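Local structure of pyridine nucleotide-disulphide oxidoreductase dimerisation region (Escherichia coli BL21, 6KYY) at residues A30-R35 / E320-G325; A106-N111 / E128-N133; T281-R286 / I294-D299. The protein probably contributes to bacterial resistance to reactive chlorine species as an FAD-dependent flavoprotein disulfide reductase. All blocks are in the same frame, centred on the assembly; numbering follows the deposited sequence.

Contact 1 of 3, residues A30-R35 / E320-G325; sequences AKAGWR and ELLGEG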
loop_
_atom_site.group_PDB
_atom_site.type_symbol
_atom_site.label_atom_id
_atom_site.label_comp_id
_atom_site.label_asym_id
_atom_site.label_seq_id
_atom_site.Cartn_x
_atom_site.Cartn_y
_atom_site.Cartn_z
ATOM N N ALA B 30 18.895 27.246 -3.993
ATOM C CA ALA B 30 20.333 27.122 -4.216
ATOM C C ALA B 30 20.624 26.565 -5.602
ATOM O O ALA B 30 21.607 26.952 -6.245
ATOM C CB ALA B 30 20.958 26.234 -3.145
ATOM N N LYS B 31 19.780 25.646 -6.074
ATOM C CA LYS B 31 19.922 25.102 -7.417
ATOM C C LYS B 31 19.586 26.133 -8.489
ATOM O O LYS B 31 20.086 26.028 -9.613
ATOM C CB LYS B 31 19.035 23.861 -7.550
ATOM C CG LYS B 31 18.939 23.256 -8.936
ATOM C CD LYS B 31 17.523 22.774 -9.203
ATOM C CE LYS B 31 17.429 22.005 -10.507
ATOM N NZ LYS B 31 16.424 20.909 -10.421
ATOM N N ALA B 32 18.771 27.133 -8.160
ATOM C CA ALA B 32 18.432 28.203 -9.087
ATOM C C ALA B 32 19.407 29.372 -9.029
ATOM O O ALA B 32 19.193 30.372 -9.724
ATOM C CB ALA B 32 17.011 28.707 -8.817
ATOM N N GLY B 33 20.464 29.277 -8.221
ATOM C CA GLY B 33 21.481 30.303 -8.139
ATOM C C GLY B 33 21.407 31.191 -6.915
ATOM O O GLY B 33 22.342 31.966 -6.679
ATOM N N TRP B 34 20.338 31.096 -6.129
ATOM C CA TRP B 34 20.160 31.976 -4.983
ATOM C C TRP B 34 21.151 31.640 -3.873
ATOM O O TRP B 34 21.509 30.479 -3.658
ATOM C CB TRP B 34 18.736 31.869 -4.435
ATOM C CG TRP B 34 17.653 32.348 -5.360
ATOM C CD1 TRP B 34 17.625 32.245 -6.721
ATOM C CD2 TRP B 34 16.430 32.991 -4.982
ATOM N NE1 TRP B 34 16.464 32.791 -7.213
ATOM C CE2 TRP B 34 15.713 33.256 -6.166
ATOM C CE3 TRP B 34 15.874 33.372 -3.757
ATOM C CZ2 TRP B 34 14.468 33.886 -6.161
ATOM C CZ3 TRP B 34 14.640 33.997 -3.754
ATOM C CH2 TRP B 34 13.950 34.247 -4.948
ATOM N N ARG B 35 21.592 32.676 -3.161
ATOM C CA ARG B 35 22.401 32.510 -1.957
ATOM C C ARG B 35 21.451 32.301 -0.783
ATOM O O ARG B 35 20.760 33.235 -0.361
ATOM C CB ARG B 35 23.304 33.720 -1.734
ATOM C CG ARG B 35 24.370 33.508 -0.667
ATOM C CD ARG B 35 25.448 34.581 -0.723
ATOM N NE ARG B 35 25.642 35.220 0.575
ATOM C CZ ARG B 35 26.363 34.699 1.562
ATOM N NH1 ARG B 35 26.965 33.527 1.401
ATOM N NH2 ARG B 35 26.481 35.347 2.714
ATOM N N GLU B 320 5.796 31.054 -6.818
ATOM C CA GLU B 320 5.855 32.509 -6.847
ATOM C C GLU B 320 7.262 33.025 -7.127
ATOM O O GLU B 320 7.430 33.980 -7.892
ATOM C CB GLU B 320 5.348 33.088 -5.524
ATOM C CG GLU B 320 5.305 34.608 -5.499
ATOM C CD GLU B 320 4.502 35.154 -4.338
ATOM O OE1 GLU B 320 3.329 35.526 -4.547
ATOM O OE2 GLU B 320 5.047 35.218 -3.217
ATOM N N LEU B 321 8.279 32.404 -6.526
ATOM C CA LEU B 321 9.644 32.890 -6.681
ATOM C C LEU B 321 10.276 32.450 -7.995
ATOM O O LEU B 321 11.134 33.160 -8.530
ATOM C CB LEU B 321 10.509 32.413 -5.513
ATOM C CG LEU B 321 9.964 32.638 -4.103
ATOM C CD1 LEU B 321 10.918 32.060 -3.069
ATOM C CD2 LEU B 321 9.724 34.117 -3.850
ATOM N N LEU B 322 9.877 31.296 -8.530
ATOM C CA LEU B 322 10.542 30.723 -9.692
ATOM C C LEU B 322 9.660 30.690 -10.937
ATOM O O LEU B 322 10.043 30.071 -11.937
ATOM C CB LEU B 322 11.058 29.321 -9.357
ATOM C CG LEU B 322 12.174 29.303 -8.306
ATOM C CD1 LEU B 322 12.908 27.971 -8.296
ATOM C CD2 LEU B 322 13.151 30.451 -8.528
ATOM N N GLY B 323 8.499 31.332 -10.909
ATOM C CA GLY B 323 7.751 31.615 -12.119
ATOM C C GLY B 323 6.464 30.812 -12.226
ATOM O O GLY B 323 6.106 30.022 -11.352
ATOM N N GLU B 324 5.782 31.043 -13.355
ATOM C CA GLU B 324 4.472 30.464 -13.675
ATOM C C GLU B 324 3.372 31.049 -12.791
ATOM O O GLU B 324 2.456 30.347 -12.364
ATOM C CB GLU B 324 4.480 28.933 -13.594
ATOM C CG GLU B 324 3.481 28.260 -14.534
ATOM C CD GLU B 324 2.211 27.823 -13.827
ATOM O OE1 GLU B 324 1.147 27.789 -14.480
ATOM O OE2 GLU B 324 2.276 27.515 -12.617
ATOM N N GLY B 325 3.456 32.345 -12.522
ATOM C CA GLY B 325 2.415 33.003 -11.763
ATOM C C GLY B 325 2.293 32.506 -10.339
ATOM O O GLY B 325 3.155 32.795 -9.504
#

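Contact 2 of 3, residues A106-N111 / E128-N133; sequences AEFINN and EKIFIN. With FAD (flavin-adenine dinucleotide), chain N.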
loop_
_atom_site.group_PDB
_atom_site.type_symbol
_atom_site.label_atom_id
_atom_site.label_comp_id
_atom_site.label_asym_id
_atom_site.label_seq_id
_atom_site.Cartn_x
_atom_site.Cartn_y
_atom_site.Cartn_z
ATOM N N ALA B 106 17.184 31.243 16.131
ATOM C CA ALA B 106 16.936 32.497 15.437
ATOM C C ALA B 106 15.910 33.346 16.178
ATOM O O ALA B 106 14.995 32.834 16.829
ATOM C CB ALA B 106 16.459 32.235 14.008
ATOM N N GLU B 107 16.072 34.662 16.063
ATOM C CA GLU B 107 15.198 35.623 16.721
ATOM C C GLU B 107 15.132 36.874 15.859
ATOM O O GLU B 107 16.165 37.350 15.378
ATOM C CB GLU B 107 15.709 35.959 18.126
ATOM C CG GLU B 107 14.836 36.927 18.904
ATOM C CD GLU B 107 15.582 37.586 20.048
ATOM O OE1 GLU B 107 16.299 38.578 19.798
ATOM O OE2 GLU B 107 15.458 37.110 21.197
ATOM N N PHE B 108 13.925 37.398 15.663
ATOM C CA PHE B 108 13.719 38.548 14.788
ATOM C C PHE B 108 14.180 39.818 15.495
ATOM O O PHE B 108 13.600 40.219 16.509
ATOM C CB PHE B 108 12.253 38.658 14.383
ATOM C CG PHE B 108 11.909 37.917 13.121
ATOM C CD1 PHE B 108 12.377 38.353 11.892
ATOM C CD2 PHE B 108 11.107 36.789 13.163
ATOM C CE1 PHE B 108 12.058 37.674 10.730
ATOM C CE2 PHE B 108 10.784 36.106 12.005
ATOM C CZ PHE B 108 11.260 36.550 10.786
ATOM N N ILE B 109 15.232 40.445 14.967
ATOM C CA ILE B 109 15.546 41.817 15.352
ATOM C C ILE B 109 14.669 42.786 14.576
ATOM O O ILE B 109 14.134 43.750 15.136
ATOM C CB ILE B 109 17.040 42.114 15.122
ATOM C CG1 ILE B 109 17.912 41.371 16.133
ATOM C CG2 ILE B 109 17.305 43.613 15.184
ATOM C CD1 ILE B 109 19.365 41.284 15.717
ATOM N N ASN B 110 14.495 42.530 13.283
ATOM C CA ASN B 110 13.792 43.424 12.377
ATOM C C ASN B 110 12.950 42.577 11.434
ATOM O O ASN B 110 12.715 41.390 11.674
ATOM C CB ASN B 110 14.792 44.295 11.607
ATOM C CG ASN B 110 14.694 45.745 11.981
ATOM O OD1 ASN B 110 14.007 46.098 12.937
ATOM N ND2 ASN B 110 15.383 46.602 11.234
ATOM N N ASN B 111 12.491 43.197 10.351
ATOM C CA ASN B 111 11.935 42.457 9.229
ATOM C C ASN B 111 12.984 42.154 8.167
ATOM O O ASN B 111 12.645 41.597 7.119
ATOM C CB ASN B 111 10.758 43.225 8.613
ATOM C CG ASN B 111 11.186 44.508 7.931
ATOM O OD1 ASN B 111 11.602 45.467 8.585
ATOM N ND2 ASN B 111 11.074 44.538 6.610
ATOM N N GLU B 128 17.085 39.273 2.077
ATOM C CA GLU B 128 16.181 39.924 1.135
ATOM C C GLU B 128 14.771 39.366 1.269
ATOM O O GLU B 128 13.789 40.118 1.247
ATOM C CB GLU B 128 16.694 39.743 -0.294
ATOM C CG GLU B 128 17.564 40.876 -0.804
ATOM C CD GLU B 128 18.336 40.498 -2.054
ATOM O OE1 GLU B 128 19.143 41.324 -2.529
ATOM O OE2 GLU B 128 18.137 39.374 -2.560
ATOM N N LYS B 129 14.655 38.046 1.398
ATOM C CA LYS B 129 13.408 37.369 1.714
ATOM C C LYS B 129 13.667 36.405 2.860
ATOM O O LYS B 129 14.738 35.797 2.937
ATOM C CB LYS B 129 12.850 36.604 0.505
ATOM C CG LYS B 129 12.977 37.327 -0.827
ATOM C CD LYS B 129 12.297 36.538 -1.936
ATOM C CE LYS B 129 12.189 37.346 -3.220
ATOM N NZ LYS B 129 12.651 38.751 -3.044
ATOM N N ILE B 130 12.694 36.276 3.758
ATOM C CA ILE B 130 12.808 35.388 4.909
ATOM C C ILE B 130 11.579 34.491 4.955
ATOM O O ILE B 130 10.455 34.947 4.721
ATOM C CB ILE B 130 12.971 36.173 6.228
ATOM C CG1 ILE B 130 14.054 37.245 6.078
ATOM C CG2 ILE B 130 13.320 35.234 7.368
ATOM C CD1 ILE B 130 14.187 38.159 7.273
ATOM N N PHE B 131 11.795 33.212 5.255
ATOM C CA PHE B 131 10.747 32.197 5.222
ATOM C C PHE B 131 10.688 31.511 6.582
ATOM O O PHE B 131 11.640 30.833 6.982
ATOM C CB PHE B 131 11.005 31.186 4.104
ATOM C CG PHE B 131 11.250 31.816 2.760
ATOM C CD1 PHE B 131 12.515 32.257 2.403
ATOM C CD2 PHE B 131 10.216 31.965 1.851
ATOM C CE1 PHE B 131 12.741 32.838 1.169
ATOM C CE2 PHE B 131 10.436 32.545 0.614
ATOM C CZ PHE B 131 11.700 32.982 0.275
ATOM N N ILE B 132 9.572 31.684 7.284
ATOM C CA ILE B 132 9.396 31.110 8.614
ATOM C C ILE B 132 8.958 29.656 8.471
ATOM O O ILE B 132 7.950 29.361 7.822
ATOM C CB ILE B 132 8.380 31.918 9.432
ATOM C CG1 ILE B 132 8.913 33.328 9.696
ATOM C CG2 ILE B 132 8.056 31.205 10.737
ATOM C CD1 ILE B 132 8.099 34.116 10.702
ATOM N N ASN B 133 9.712 28.747 9.088
ATOM C CA ASN B 133 9.472 27.311 8.976
ATOM C C ASN B 133 9.794 26.615 10.292
ATOM O O ASN B 133 10.440 25.562 10.318
ATOM C CB ASN B 133 10.292 26.711 7.832
ATOM C CG ASN B 133 9.811 25.332 7.425
ATOM O OD1 ASN B 133 10.545 24.569 6.799
ATOM N ND2 ASN B 133 8.575 25.005 7.780
HETATM P PA FAD N . 9.169 21.128 11.285
HETATM O O1A FAD N . 8.404 21.101 12.555
HETATM O O2A FAD N . 9.341 19.778 10.581
HETATM O O5B FAD N . 10.577 21.786 11.504
HETATM C C5B FAD N . 10.840 22.627 12.647
HETATM C C4B FAD N . 12.327 22.857 12.743
HETATM O O4B FAD N . 12.592 24.251 13.025
HETATM C C3B FAD N . 13.042 22.048 13.827
HETATM O O3B FAD N . 14.247 21.487 13.321
HETATM C C2B FAD N . 13.305 23.086 14.922
HETATM O O2B FAD N . 14.479 22.781 15.668
HETATM C C1B FAD N . 13.511 24.347 14.090
HETATM N N9A FAD N . 13.263 25.593 14.809
HETATM C C8A FAD N . 12.186 25.894 15.600
HETATM N N7A FAD N . 12.227 27.096 16.126
HETATM C C5A FAD N . 13.417 27.622 15.647
HETATM C C6A FAD N . 14.050 28.867 15.835
HETATM N N6A FAD N . 13.548 29.849 16.588
HETATM N N1A FAD N . 15.232 29.070 15.212
HETATM C C2A FAD N . 15.738 28.092 14.457
HETATM N N3A FAD N . 15.235 26.881 14.208
HETATM C C4A FAD N . 14.066 26.708 14.834
HETATM N N1 FAD N . 2.644 14.350 9.656
HETATM C C2 FAD N . 2.186 13.551 8.647
HETATM O O2 FAD N . 1.972 13.998 7.514
HETATM N N3 FAD N . 1.954 12.208 8.886
HETATM C C4 FAD N . 2.124 11.554 10.090
HETATM O O4 FAD N . 1.893 10.349 10.175
HETATM C C4X FAD N . 2.607 12.412 11.158
HETATM N N5 FAD N . 2.829 11.874 12.321
HETATM C C5X FAD N . 3.295 12.691 13.337
HETATM C C6 FAD N . 3.519 12.133 14.594
HETATM C C7 FAD N . 3.988 12.910 15.649
HETATM C C7M FAD N . 4.219 12.273 16.993
HETATM C C8 FAD N . 4.237 14.277 15.445
HETATM C C8M FAD N . 4.744 15.145 16.564
HETATM C C9 FAD N . 4.013 14.838 14.191
HETATM C C9A FAD N . 3.546 14.057 13.140
HETATM N N10 FAD N . 3.316 14.592 11.857
HETATM C C10 FAD N . 2.843 13.798 10.841
HETATM C "C1'" FAD N . 3.549 16.018 11.585
HETATM C "C2'" FAD N . 4.939 16.309 11.029
HETATM O "O2'" FAD N . 5.938 15.976 11.994
HETATM C "C3'" FAD N . 5.043 17.798 10.695
HETATM O "O3'" FAD N . 3.762 18.274 10.301
HETATM C "C4'" FAD N . 6.054 18.126 9.595
HETATM O "O4'" FAD N . 7.377 17.891 10.078
HETATM C "C5'" FAD N . 5.922 19.547 9.087
HETATM O "O5'" FAD N . 6.691 20.424 9.936
HETATM P P FAD N . 7.158 21.842 9.435
HETATM O O1P FAD N . 7.542 21.764 7.954
HETATM O O2P FAD N . 6.140 22.867 9.754
HETATM O O3P FAD N . 8.484 22.125 10.259
#

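Contact 3 of 3, residues T281-R286 / I294-D299; sequences TVVDKR and IWAMGD. With FAD (flavin-adenine dinucleotide), chain N.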
loop_
_atom_site.group_PDB
_atom_site.type_symbol
_atom_site.label_atom_id
_atom_site.label_comp_id
_atom_site.label_asym_id
_atom_site.label_seq_id
_atom_site.Cartn_x
_atom_site.Cartn_y
_atom_site.Cartn_z
ATOM N N THR B 281 1.248 32.136 12.921
ATOM C CA THR B 281 1.455 33.254 12.013
ATOM C C THR B 281 0.333 33.296 10.983
ATOM O O THR B 281 0.014 32.277 10.360
ATOM C CB THR B 281 2.807 33.123 11.312
ATOM O OG1 THR B 281 2.764 32.012 10.408
ATOM C CG2 THR B 281 3.913 32.893 12.328
ATOM N N VAL B 282 -0.270 34.469 10.808
ATOM C CA VAL B 282 -1.344 34.630 9.834
ATOM C C VAL B 282 -0.739 34.762 8.442
ATOM O O VAL B 282 0.312 35.390 8.257
ATOM C CB VAL B 282 -2.233 35.836 10.199
ATOM C CG1 VAL B 282 -2.605 35.783 11.675
ATOM C CG2 VAL B 282 -1.544 37.153 9.876
ATOM N N VAL B 283 -1.387 34.141 7.454
ATOM C CA VAL B 283 -0.819 34.012 6.118
ATOM C C VAL B 283 -1.906 34.144 5.060
ATOM O O VAL B 283 -3.095 33.948 5.321
ATOM C CB VAL B 283 -0.074 32.670 5.934
ATOM C CG1 VAL B 283 1.327 32.756 6.508
ATOM C CG2 VAL B 283 -0.855 31.538 6.583
ATOM N N ASP B 284 -1.469 34.470 3.847
ATOM C CA ASP B 284 -2.340 34.535 2.682
ATOM C C ASP B 284 -2.724 33.122 2.250
ATOM O O ASP B 284 -2.402 32.123 2.903
ATOM C CB ASP B 284 -1.641 35.263 1.536
ATOM C CG ASP B 284 -1.718 36.766 1.656
ATOM O OD1 ASP B 284 -2.323 37.262 2.627
ATOM O OD2 ASP B 284 -1.168 37.452 0.769
ATOM N N LYS B 285 -3.424 33.028 1.118
ATOM C CA LYS B 285 -3.437 31.784 0.363
ATOM C C LYS B 285 -2.112 31.548 -0.347
ATOM O O LYS B 285 -1.888 30.452 -0.871
ATOM C CB LYS B 285 -4.586 31.785 -0.649
ATOM C CG LYS B 285 -4.763 33.093 -1.410
ATOM C CD LYS B 285 -4.998 32.849 -2.894
ATOM C CE LYS B 285 -5.519 34.097 -3.593
ATOM N NZ LYS B 285 -6.114 33.797 -4.928
ATOM N N ARG B 286 -1.238 32.555 -0.375
ATOM C CA ARG B 286 0.116 32.434 -0.888
ATOM C C ARG B 286 1.149 32.380 0.229
ATOM O O ARG B 286 2.338 32.609 -0.022
ATOM C CB ARG B 286 0.421 33.594 -1.831
ATOM C CG ARG B 286 -0.563 33.717 -2.966
ATOM C CD ARG B 286 -0.985 35.160 -3.178
ATOM N NE ARG B 286 -2.244 35.470 -2.511
ATOM C CZ ARG B 286 -3.083 36.419 -2.911
ATOM N NH1 ARG B 286 -2.799 37.145 -3.985
ATOM N NH2 ARG B 286 -4.208 36.636 -2.246
ATOM N N ILE B 294 8.357 38.363 3.860
ATOM C CA ILE B 294 8.423 37.347 4.905
ATOM C C ILE B 294 7.324 36.328 4.640
ATOM O O ILE B 294 6.144 36.689 4.543
ATOM C CB ILE B 294 8.282 37.950 6.311
ATOM C CG1 ILE B 294 9.514 38.788 6.670
ATOM C CG2 ILE B 294 8.033 36.845 7.337
ATOM C CD1 ILE B 294 10.733 37.974 7.037
ATOM N N TRP B 295 7.710 35.063 4.517
ATOM C CA TRP B 295 6.780 33.965 4.312
ATOM C C TRP B 295 6.721 33.091 5.557
ATOM O O TRP B 295 7.617 33.113 6.406
ATOM C CB TRP B 295 7.189 33.106 3.109
ATOM C CG TRP B 295 6.929 33.722 1.771
ATOM C CD1 TRP B 295 5.919 33.411 0.909
ATOM C CD2 TRP B 295 7.705 34.740 1.127
ATOM N NE1 TRP B 295 6.011 34.177 -0.226
ATOM C CE2 TRP B 295 7.099 35.002 -0.118
ATOM C CE3 TRP B 295 8.850 35.458 1.484
ATOM C CZ2 TRP B 295 7.600 35.952 -1.006
ATOM C CZ3 TRP B 295 9.346 36.398 0.599
ATOM C CH2 TRP B 295 8.721 36.638 -0.630
ATOM N N ALA B 296 5.651 32.308 5.653
ATOM C CA ALA B 296 5.506 31.299 6.693
ATOM C C ALA B 296 5.023 30.009 6.052
ATOM O O ALA B 296 4.103 30.027 5.228
ATOM C CB ALA B 296 4.536 31.752 7.785
ATOM N N MET B 297 5.648 28.895 6.425
ATOM C CA MET B 297 5.317 27.596 5.865
ATOM C C MET B 297 5.241 26.567 6.981
ATOM O O MET B 297 5.980 26.639 7.965
ATOM C CB MET B 297 6.352 27.150 4.823
ATOM C CG MET B 297 6.343 27.951 3.533
ATOM S SD MET B 297 7.881 27.763 2.613
ATOM C CE MET B 297 9.081 28.097 3.897
ATOM N N GLY B 298 4.338 25.609 6.818
ATOM C CA GLY B 298 4.247 24.495 7.739
ATOM C C GLY B 298 3.322 24.757 8.912
ATOM O O GLY B 298 2.458 25.639 8.898
ATOM N N ASP B 299 3.530 23.961 9.966
ATOM C CA ASP B 299 2.664 23.988 11.140
ATOM C C ASP B 299 2.699 25.317 11.881
ATOM O O ASP B 299 1.846 25.543 12.747
ATOM C CB ASP B 299 3.048 22.855 12.092
ATOM C CG ASP B 299 3.207 21.525 11.381
ATOM O OD1 ASP B 299 2.678 21.382 10.259
ATOM O OD2 ASP B 299 3.865 20.625 11.945
HETATM P PA FAD N . 9.169 21.128 11.285
HETATM O O1A FAD N . 8.404 21.101 12.555
HETATM O O2A FAD N . 9.341 19.778 10.581
HETATM O O5B FAD N . 10.577 21.786 11.504
HETATM C C5B FAD N . 10.840 22.627 12.647
HETATM C C4B FAD N . 12.327 22.857 12.743
HETATM O O4B FAD N . 12.592 24.251 13.025
HETATM C C3B FAD N . 13.042 22.048 13.827
HETATM O O3B FAD N . 14.247 21.487 13.321
HETATM C C2B FAD N . 13.305 23.086 14.922
HETATM O O2B FAD N . 14.479 22.781 15.668
HETATM C C1B FAD N . 13.511 24.347 14.090
HETATM N N9A FAD N . 13.263 25.593 14.809
HETATM C C8A FAD N . 12.186 25.894 15.600
HETATM N N7A FAD N . 12.227 27.096 16.126
HETATM C C5A FAD N . 13.417 27.622 15.647
HETATM C C6A FAD N . 14.050 28.867 15.835
HETATM N N6A FAD N . 13.548 29.849 16.588
HETATM N N1A FAD N . 15.232 29.070 15.212
HETATM C C2A FAD N . 15.738 28.092 14.457
HETATM N N3A FAD N . 15.235 26.881 14.208
HETATM C C4A FAD N . 14.066 26.708 14.834
HETATM N N1 FAD N . 2.644 14.350 9.656
HETATM C C2 FAD N . 2.186 13.551 8.647
HETATM O O2 FAD N . 1.972 13.998 7.514
HETATM N N3 FAD N . 1.954 12.208 8.886
HETATM C C4 FAD N . 2.124 11.554 10.090
HETATM O O4 FAD N . 1.893 10.349 10.175
HETATM C C4X FAD N . 2.607 12.412 11.158
HETATM N N5 FAD N . 2.829 11.874 12.321
HETATM C C5X FAD N . 3.295 12.691 13.337
HETATM C C6 FAD N . 3.519 12.133 14.594
HETATM C C7 FAD N . 3.988 12.910 15.649
HETATM C C7M FAD N . 4.219 12.273 16.993
HETATM C C8 FAD N . 4.237 14.277 15.445
HETATM C C8M FAD N . 4.744 15.145 16.564
HETATM C C9 FAD N . 4.013 14.838 14.191
HETATM C C9A FAD N . 3.546 14.057 13.140
HETATM N N10 FAD N . 3.316 14.592 11.857
HETATM C C10 FAD N . 2.843 13.798 10.841
HETATM C "C1'" FAD N . 3.549 16.018 11.585
HETATM C "C2'" FAD N . 4.939 16.309 11.029
HETATM O "O2'" FAD N . 5.938 15.976 11.994
HETATM C "C3'" FAD N . 5.043 17.798 10.695
HETATM O "O3'" FAD N . 3.762 18.274 10.301
HETATM C "C4'" FAD N . 6.054 18.126 9.595
HETATM O "O4'" FAD N . 7.377 17.891 10.078
HETATM C "C5'" FAD N . 5.922 19.547 9.087
HETATM O "O5'" FAD N . 6.691 20.424 9.936
HETATM P P FAD N . 7.158 21.842 9.435
HETATM O O1P FAD N . 7.542 21.764 7.954
HETATM O O2P FAD N . 6.140 22.867 9.754
HETATM O O3P FAD N . 8.484 22.125 10.259
#

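Contact 1 of 3, residues A30-R35 / E320-G325
Trp34, in the loop that leaves helix 20-31, reaches over to Leu321 and Leu322 where helix 307-321 runs out, and the contact between the two segments is wholly apolar. The six-membered end of the indole meets Leu321: Trp34 CH2 lies 3.9 Å from Leu321 CB and 4.2 Å from Leu321 CD1, the two side chains crossing at about a right angle. With chi1 at -65°, CG of Trp34 stands opposite its own carbonyl carbon and beside the backbone N, which sends the indole toward the helix end. Leu322 divides its two methyls between two neighbours. Its CD2 comes within 4.3 Å of Trp34 NE1, on the pyrrole side of the ring system, while its CD1 meets Ala32 CB at 4.2 Å.

Backbone hydrogen bonding shapes one side of this meeting. Helix 20-31 finishes in a Schellman motif, in which Gly33 has a positive phi of 104° and its N bonds to Ala30 O at 3.3 Å. This turn brings Ala32 and Trp34 round to face the other segment.

Around the contact, Leu29 of helix 20-31 and Lys129 both pack on Trp34 and Leu321, and Trp34 also touches Gln12 and Ala13 of strand 10-16. Arg35 N is hydrogen-bonded to Gln12 OE1 on the same strand. Strand 10-16, helix 20-31 and the parallel strand 36-40 form the first beta-alpha-beta unit of the Rossmann-type FAD domain, and the contact sits at its alpha-to-beta turn, where the end of helix 307-321 comes alongside.

Contact 2 of 3, residues A106-N111 / E128-N133
Phe108 extends from the loop between strands 99-103 and 113-116 toward Ile130 and Ile132 of strand 130-132. Its CB points at the strand, and a chi1 of -90° carries the ring across to the two isoleucines. Beyond CG and the CD atoms the far edge makes the contacts. CE1 lies 4.1 Å from Ile130 CD1, and CE2, on the other flank, lies 3.6 Å from Ile132 CD1. At the tip, CZ also touches Ile132, with its CD1 4.0 Å away. Both terminal methyls therefore meet the ring near its plane. Phe108 and Ile130 run alongside each other with opposed directions, whereas Ile132 slants across the ring. Ile130 CD1 additionally rests 3.8 Å from Asn111 O, farther along the loop.

Leu114 and Ile294 pack against Phe108 and Ile130 alike and join this buried apolar cluster.

Each segment also reaches the cofactor, through Ala106 and Asn133. Ala106 N donates to FAD N1A over 3.1 Å (162° at the hydrogen), and FAD N6A returns a weak bond to Ala106 O, so the main chain of Ala106 pairs with this edge of the adenine. Asn133 ND2 bonds to Met297 O and, weakly at 3.4 Å, to FAD O1P, while its OD1 accepts from Gly22 N. Backbone recognition of adenine on one side and a polar group at the pyrophosphate on the other belong to the FAD site of this Rossmann-type domain.

Contact 3 of 3, residues T281-R286 / I294-D299
FAD O2P accepts a hydrogen bond from Asp299 N over 2.8 Å, with 154° at the hydrogen. The Asp299 carboxylate holds the same cofactor a second time, its OD2 taking the hydrogen of FAD O3' at 2.9 Å. One residue thus grips a phosphate through its main chain and the ribityl chain through its side chain. Just before it, Gly298 CA passes 3.2 Å from FAD O2P, and this close passage has no side chain to obstruct it.

Within strand 294-296, contact with 281-286 centres on Ala296. Its CB points at the loop and meets Val283 CG1 at 3.6 Å. The hydroxyl of Thr281 also lies against this methyl; at chi1 69° OG1 sits between its own N and carbonyl carbon, and its hydrogen bond goes to Val300 O. Trp295 meets the loop differently, edge-on: Arg286 O lies near the indole plane, 3.8 Å from Trp295 CD1. The Arg286 side chain leads away from the strand. It forms a long ion pair with Asp284, in which the carboxylate oxygen stands well off the guanidinium plane and no N-H is aimed at it.

Phe131 stacks on the Trp295 ring, and NE1 makes a weak bond to Glu320 OE2. Strand 294-296 lies parallel to strand 130-132, joined to it by backbone bonds of Trp295 with Ile130 and Ile132, with Val317 and Leu321 of helix 307-321 packed on Trp295 and loop 281-286 lying against Ala296 and the edge of Trp295.

In the fold
Following the chain from the N terminus, 30-35 comes first, at the end of helix 20-31, and its partner 320-325 lies 285 residues on. Contact 1 therefore closes a very long loop, and the other two contacts nest inside it. Contact 2 closes over 113-116 and 123-127; contact 3, a shorter loop, opens only after contact 2 has closed, so they stand in series. They join through the sheet, where strands 130-132 and 294-296 run parallel as neighbours, and both reach FAD. Helix 307-321, which follows strand 294-296, links contact 3 to contact 1, and Leu321 packs on both Phe131 and Trp295.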